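Local coordinates for protein mRNA-capping enzyme subunit alpha (Saccharomyces cerevisiae, PDB 3KYH) that transfers GMP from GTP to the 5'-diphosphate end of RNA through a covalent enzyme-GMP intermediate, the second step of mRNA capping, at residues Pro13-Leu18 / Asn101-Asn106; Val78-Val83 / Cys93-Arg98. One frame throughout, in Å; residues are numbered along the deposited sequence.

Interaction 1. Residues Pro13-Leu18 / Asn101-Asn106; sequences PEIPGL and NYYLVN
Tyr-103 meets Ile-15 over one face of its ring. Tyr-103 CB and CD2 both lie near the carbonyl carbon of Leu-18. Tyr-103 CG is 3.6 Å from Ile-15 CG1. Tyr-103 CD1 is 4.0 Å from Ile-15 CD1. Tyr-103 CE1 is 4.0 Å from Ile-15 CG1. Tyr-103 CE2 lies 3.8 Å from Ile-15 CG2. At the tip, OH makes a weak hydrogen bond to Asp-97 OD1. Ile-15 CG1 stands 3.6 Å from the ring centroid and 14° off the ring normal, a CH-pi contact. The two side chains cross at about a right angle. Ile-15 has CG1 anti to its backbone N (chi1 -166°), which carries this branch over the ring. The 13-18 segment is a loop ahead of helix 23-35. It lies against strand 102-105 of the mixed sheet of the catalytic domain. With an alanine at Tyr-103, Ile-15 would probably lose the aromatic surface it packs on, and Asp-97 its weak hydroxyl partner. The backbone link is weak: Leu-104 N donates to Leu-18 O at a bent 127°, and the place of that oxygen is doubtful. Pro-16 CB touches Val-105 CG1 at 3.9 Å.

Interaction 2. Residues Val78-Val83 / Cys93-Arg98; sequences VLMFIV and CFMIDR
Leu-79 and Ile-96 exchange two backbone hydrogen bonds, and Phe-81 and Phe-94 exchange two more. These are the hydrogen-bonded pairs of an antiparallel beta hairpin, made of strands 76-84 and 91-96 in the catalytic domain. Leu-79 N reaches Ile-96 O at 3.0 Å, and Phe-81 N reaches Phe-94 O at 2.7 Å. Both are fairly straight. The return bond from Phe-94 N to Phe-81 O is more bent, at 134°. Both faces are packed. One carries buried Met-80, Cys-93 and Met-95. Met-80 SD lies 3.9 Å from Met-95 SD, and the two side chains cross obliquely. Met-95 has CG beside its backbone N (chi1 -69°), and its chain then folds so that Met-95 CE comes 3.6 Å from Val-78 CG1. On the other face Leu-79 and Ile-96 lie side by side, with Leu-79 CD1 3.8 Å from Ile-96 CD1. There Phe-81 and Phe-94 touch through their CB atoms, 3.9 Å apart, while their ring ends lead away from the opposite strand. Both side chains touch Leu-28 of helix 23-35. The contact loosens where Ile-82 meets Cys-93, mainly through Ile-82 CG2, 3.8 Å from Cys-93 CA. Beyond Ile-96, the CB of partly exposed Asp-97 points away from 78-83, and its OD1 bonds to Asn-101 ND2. Next to the two methionine sulfurs, Met-80 CE rests 3.8 Å from Cys-93 SG.

How the interactions relate
The modelled chain starts with the 13-18 loop and runs into helix 23-35. It later forms strand 76-84, turns, and comes back as strand 91-96. Interaction 2 closes this short hairpin loop. A second turn leads to strand 102-105, where interaction 1 closes a much longer loop back to the N-terminal segment. Interaction 2 is therefore nested inside interaction 1. Their centres are about 9 Å apart. Strand 91-96 joins them, because it also pairs with strand 102-105: Tyr-103 N lies 2.7 Å from Met-95 O, a probable hydrogen bond. Ile-15 also touches Val-78, so the N-terminal loop reaches two strands of the same sheet.

Interaction 1. Residues Pro13-Leu18 / Asn101-Asn106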
loop_
_atom_site.group_PDB
_atom_site.type_symbol
_atom_site.label_atom_id
_atom_site.label_comp_id
_atom_site.label_asym_id
_atom_site.label_seq_id
_atom_site.Cartn_x
_atom_site.Cartn_y
_atom_site.Cartn_z
ATOM N N PRO C 13 1.736 -22.367 38.927
ATOM C CA PRO C 13 0.604 -23.070 38.331
ATOM C C PRO C 13 -0.316 -22.088 37.615
ATOM O O PRO C 13 0.068 -20.929 37.372
ATOM C CB PRO C 13 -0.100 -23.708 39.546
ATOM C CG PRO C 13 0.739 -23.360 40.770
ATOM C CD PRO C 13 1.565 -22.176 40.377
ATOM N N GLU C 14 -1.503 -22.567 37.247
ATOM C CA GLU C 14 -2.526 -21.679 36.715
ATOM C C GLU C 14 -3.038 -20.798 37.844
ATOM O O GLU C 14 -3.327 -21.267 38.961
ATOM C CB GLU C 14 -3.672 -22.424 36.021
ATOM C CG GLU C 14 -4.411 -21.547 35.021
ATOM C CD GLU C 14 -3.633 -21.317 33.723
ATOM O OE1 GLU C 14 -3.685 -22.220 32.858
ATOM O OE2 GLU C 14 -3.003 -20.239 33.544
ATOM N N ILE C 15 -3.096 -19.509 37.506
ATOM C CA ILE C 15 -3.374 -18.410 38.432
ATOM C C ILE C 15 -4.832 -18.435 38.927
ATOM O O ILE C 15 -5.756 -18.557 38.111
ATOM C CB ILE C 15 -2.912 -17.050 37.817
ATOM C CG1 ILE C 15 -2.869 -15.943 38.870
ATOM C CG2 ILE C 15 -3.721 -16.652 36.572
ATOM C CD1 ILE C 15 -1.676 -16.040 39.834
ATOM N N PRO C 16 -5.042 -18.331 40.255
ATOM C CA PRO C 16 -6.357 -18.601 40.829
ATOM C C PRO C 16 -7.517 -17.698 40.346
ATOM O O PRO C 16 -8.673 -18.124 40.379
ATOM C CB PRO C 16 -6.110 -18.422 42.330
ATOM C CG PRO C 16 -4.646 -18.534 42.488
ATOM C CD PRO C 16 -4.151 -17.815 41.309
ATOM N N GLY C 17 -7.211 -16.479 39.898
ATOM C CA GLY C 17 -8.217 -15.601 39.306
ATOM C C GLY C 17 -7.944 -15.188 37.860
ATOM O O GLY C 17 -7.856 -16.034 36.963
ATOM N N LEU C 18 -7.855 -13.868 37.661
ATOM C CA LEU C 18 -7.556 -13.206 36.384
ATOM C C LEU C 18 -7.144 -11.756 36.664
ATOM O O LEU C 18 -7.219 -11.296 37.816
ATOM C CB LEU C 18 -8.756 -13.231 35.442
ATOM C CG LEU C 18 -10.098 -12.549 35.713
ATOM C CD1 LEU C 18 -11.012 -12.672 34.476
ATOM C CD2 LEU C 18 -10.792 -13.145 36.945
ATOM N N ASN C 101 0.946 -7.100 37.733
ATOM C CA ASN C 101 -0.328 -7.435 37.109
ATOM C C ASN C 101 -1.244 -8.044 38.172
ATOM O O ASN C 101 -0.772 -8.828 39.005
ATOM C CB ASN C 101 -0.097 -8.385 35.934
ATOM C CG ASN C 101 1.227 -8.111 35.199
ATOM O OD1 ASN C 101 1.446 -7.021 34.644
ATOM N ND2 ASN C 101 2.113 -9.114 35.193
ATOM N N TYR C 102 -2.531 -7.679 38.151
ATOM C CA TYR C 102 -3.429 -7.871 39.301
ATOM C C TYR C 102 -4.553 -8.908 39.139
ATOM O O TYR C 102 -5.476 -8.731 38.331
ATOM C CB TYR C 102 -4.017 -6.513 39.712
ATOM C CG TYR C 102 -3.111 -5.613 40.538
ATOM C CD1 TYR C 102 -1.764 -5.413 40.194
ATOM C CD2 TYR C 102 -3.624 -4.918 41.645
ATOM C CE1 TYR C 102 -0.970 -4.574 40.931
ATOM C CE2 TYR C 102 -2.823 -4.052 42.387
ATOM C CZ TYR C 102 -1.500 -3.894 42.025
ATOM O OH TYR C 102 -0.686 -3.067 42.772
ATOM N N TYR C 103 -4.529 -9.941 39.983
ATOM C CA TYR C 103 -5.491 -11.044 39.862
ATOM C C TYR C 103 -6.671 -10.966 40.849
ATOM O O TYR C 103 -6.524 -10.365 41.916
ATOM C CB TYR C 103 -4.756 -12.400 39.794
ATOM C CG TYR C 103 -3.829 -12.514 38.577
ATOM C CD1 TYR C 103 -2.451 -12.282 38.675
ATOM C CD2 TYR C 103 -4.344 -12.817 37.315
ATOM C CE1 TYR C 103 -1.616 -12.374 37.538
ATOM C CE2 TYR C 103 -3.539 -12.891 36.179
ATOM C CZ TYR C 103 -2.179 -12.679 36.295
ATOM O OH TYR C 103 -1.417 -12.759 35.154
ATOM N N LEU C 104 -7.848 -11.478 40.463
ATOM C CA LEU C 104 -9.069 -11.369 41.294
ATOM C C LEU C 104 -9.733 -12.679 41.708
ATOM O O LEU C 104 -10.654 -13.189 41.060
ATOM C CB LEU C 104 -10.117 -10.403 40.707
ATOM C CG LEU C 104 -10.975 -9.589 41.709
ATOM C CD1 LEU C 104 -11.359 -8.277 41.071
ATOM C CD2 LEU C 104 -12.243 -10.211 42.336
ATOM N N VAL C 105 -9.304 -13.159 42.867
ATOM C CA VAL C 105 -9.829 -14.382 43.463
ATOM C C VAL C 105 -11.229 -14.162 44.059
ATOM O O VAL C 105 -11.648 -13.018 44.279
ATOM C CB VAL C 105 -8.854 -14.932 44.520
ATOM C CG1 VAL C 105 -8.787 -16.440 44.395
ATOM C CG2 VAL C 105 -7.444 -14.380 44.297
ATOM N N ASN C 106 -11.945 -15.258 44.311
ATOM C CA ASN C 106 -13.316 -15.224 44.835
ATOM C C ASN C 106 -13.412 -14.970 46.351
ATOM O O ASN C 106 -12.738 -14.074 46.884
ATOM C CB ASN C 106 -14.102 -16.479 44.380
ATOM C CG ASN C 106 -15.129 -16.198 43.256
ATOM O OD1 ASN C 106 -16.176 -16.846 43.218
ATOM N ND2 ASN C 106 -14.842 -15.263 42.349
#

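Interaction 2. Residues Val78-Val83 / Cys93-Arg98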
loop_
_atom_site.group_PDB
_atom_site.type_symbol
_atom_site.label_atom_id
_atom_site.label_comp_id
_atom_site.label_asym_id
_atom_site.label_seq_id
_atom_site.Cartn_x
_atom_site.Cartn_y
_atom_site.Cartn_z
ATOM N N VAL C 78 3.678 -14.081 43.788
ATOM C CA VAL C 78 2.377 -13.446 43.649
ATOM C C VAL C 78 2.095 -12.860 45.048
ATOM O O VAL C 78 1.993 -13.646 46.019
ATOM C CB VAL C 78 1.385 -14.594 43.269
ATOM C CG1 VAL C 78 0.026 -14.463 43.898
ATOM C CG2 VAL C 78 1.225 -14.708 41.781
ATOM N N LEU C 79 2.064 -11.522 45.190
ATOM C CA LEU C 79 1.715 -10.933 46.521
ATOM C C LEU C 79 0.257 -11.100 46.753
ATOM O O LEU C 79 -0.470 -11.454 45.797
ATOM C CB LEU C 79 2.090 -9.461 46.807
ATOM C CG LEU C 79 3.285 -9.296 47.753
ATOM C CD1 LEU C 79 4.503 -8.735 47.079
ATOM C CD2 LEU C 79 2.963 -8.405 48.857
ATOM N N MET C 80 -0.124 -10.921 48.023
ATOM C CA MET C 80 -1.547 -10.782 48.355
ATOM C C MET C 80 -1.901 -9.326 48.645
ATOM O O MET C 80 -1.188 -8.639 49.408
ATOM C CB MET C 80 -1.958 -11.675 49.533
ATOM C CG MET C 80 -3.440 -11.561 49.898
ATOM S SD MET C 80 -4.453 -12.504 48.750
ATOM C CE MET C 80 -5.025 -13.835 49.815
ATOM N N PHE C 81 -2.997 -8.866 48.047
ATOM C CA PHE C 81 -3.526 -7.530 48.342
ATOM C C PHE C 81 -4.985 -7.574 48.751
ATOM O O PHE C 81 -5.836 -7.994 47.962
ATOM C CB PHE C 81 -3.358 -6.607 47.135
ATOM C CG PHE C 81 -3.733 -5.168 47.389
ATOM C CD1 PHE C 81 -3.466 -4.547 48.614
ATOM C CD2 PHE C 81 -4.246 -4.400 46.335
ATOM C CE1 PHE C 81 -3.759 -3.199 48.801
ATOM C CE2 PHE C 81 -4.543 -3.047 46.498
ATOM C CZ PHE C 81 -4.297 -2.445 47.743
ATOM N N ILE C 82 -5.265 -7.170 49.991
ATOM C CA ILE C 82 -6.666 -7.151 50.464
ATOM C C ILE C 82 -7.176 -5.823 50.998
ATOM O O ILE C 82 -6.674 -5.297 52.013
ATOM C CB ILE C 82 -7.095 -8.363 51.357
ATOM C CG1 ILE C 82 -5.946 -8.879 52.238
ATOM C CG2 ILE C 82 -7.536 -9.523 50.476
ATOM C CD1 ILE C 82 -5.688 -8.085 53.461
ATOM N N VAL C 83 -8.163 -5.309 50.249
ATOM C CA VAL C 83 -8.821 -4.006 50.454
ATOM C C VAL C 83 -10.324 -4.045 50.067
ATOM O O VAL C 83 -10.724 -4.835 49.197
ATOM C CB VAL C 83 -8.085 -2.865 49.688
ATOM C CG1 VAL C 83 -6.792 -2.466 50.379
ATOM C CG2 VAL C 83 -7.811 -3.262 48.244
ATOM N N CYS C 93 -9.979 -9.666 47.060
ATOM C CA CYS C 93 -8.885 -10.628 47.126
ATOM C C CYS C 93 -8.028 -10.542 45.869
ATOM O O CYS C 93 -8.456 -10.995 44.794
ATOM C CB CYS C 93 -9.455 -12.038 47.307
ATOM S SG CYS C 93 -8.182 -13.196 47.780
ATOM N N PHE C 94 -6.843 -9.943 46.014
ATOM C CA PHE C 94 -6.006 -9.546 44.868
ATOM C C PHE C 94 -4.560 -10.061 44.861
ATOM O O PHE C 94 -3.944 -10.244 45.921
ATOM C CB PHE C 94 -6.047 -8.025 44.666
ATOM C CG PHE C 94 -7.338 -7.511 44.062
ATOM C CD1 PHE C 94 -8.570 -7.681 44.716
ATOM C CD2 PHE C 94 -7.308 -6.784 42.865
ATOM C CE1 PHE C 94 -9.752 -7.196 44.147
ATOM C CE2 PHE C 94 -8.484 -6.263 42.303
ATOM C CZ PHE C 94 -9.699 -6.462 42.943
ATOM N N MET C 95 -4.031 -10.253 43.645
ATOM C CA MET C 95 -2.757 -10.954 43.409
ATOM C C MET C 95 -1.795 -10.222 42.472
ATOM O O MET C 95 -2.144 -9.939 41.334
ATOM C CB MET C 95 -3.038 -12.355 42.844
ATOM C CG MET C 95 -3.687 -13.350 43.799
ATOM S SD MET C 95 -2.829 -13.567 45.383
ATOM C CE MET C 95 -3.014 -15.360 45.633
ATOM N N ILE C 96 -0.568 -9.988 42.932
ATOM C CA ILE C 96 0.429 -9.216 42.172
ATOM C C ILE C 96 1.673 -10.025 41.722
ATOM O O ILE C 96 2.586 -10.309 42.522
ATOM C CB ILE C 96 0.775 -7.867 42.903
ATOM C CG1 ILE C 96 1.649 -8.085 44.144
ATOM C CG2 ILE C 96 -0.517 -7.131 43.315
ATOM C CD1 ILE C 96 1.916 -6.839 44.967
ATOM N N ASP C 97 1.688 -10.400 40.436
ATOM C CA ASP C 97 2.765 -11.228 39.830
ATOM C C ASP C 97 4.076 -10.475 39.593
ATOM O O ASP C 97 4.216 -9.361 40.086
ATOM C CB ASP C 97 2.275 -12.029 38.601
ATOM C CG ASP C 97 1.715 -11.145 37.491
ATOM O OD1 ASP C 97 1.406 -11.621 36.366
ATOM O OD2 ASP C 97 1.590 -9.935 37.740
ATOM N N ARG C 98 5.037 -11.087 38.891
ATOM C CA ARG C 98 6.427 -10.583 38.744
ATOM C C ARG C 98 6.481 -9.275 37.939
ATOM O O ARG C 98 7.144 -8.283 38.301
ATOM C CB ARG C 98 7.320 -11.674 38.110
ATOM C CG ARG C 98 8.850 -11.440 38.191
ATOM C CD ARG C 98 9.495 -12.023 39.449
ATOM N NE ARG C 98 9.712 -13.467 39.331
ATOM C CZ ARG C 98 10.289 -14.233 40.256
ATOM N NH1 ARG C 98 10.719 -13.709 41.402
ATOM N NH2 ARG C 98 10.438 -15.536 40.032
#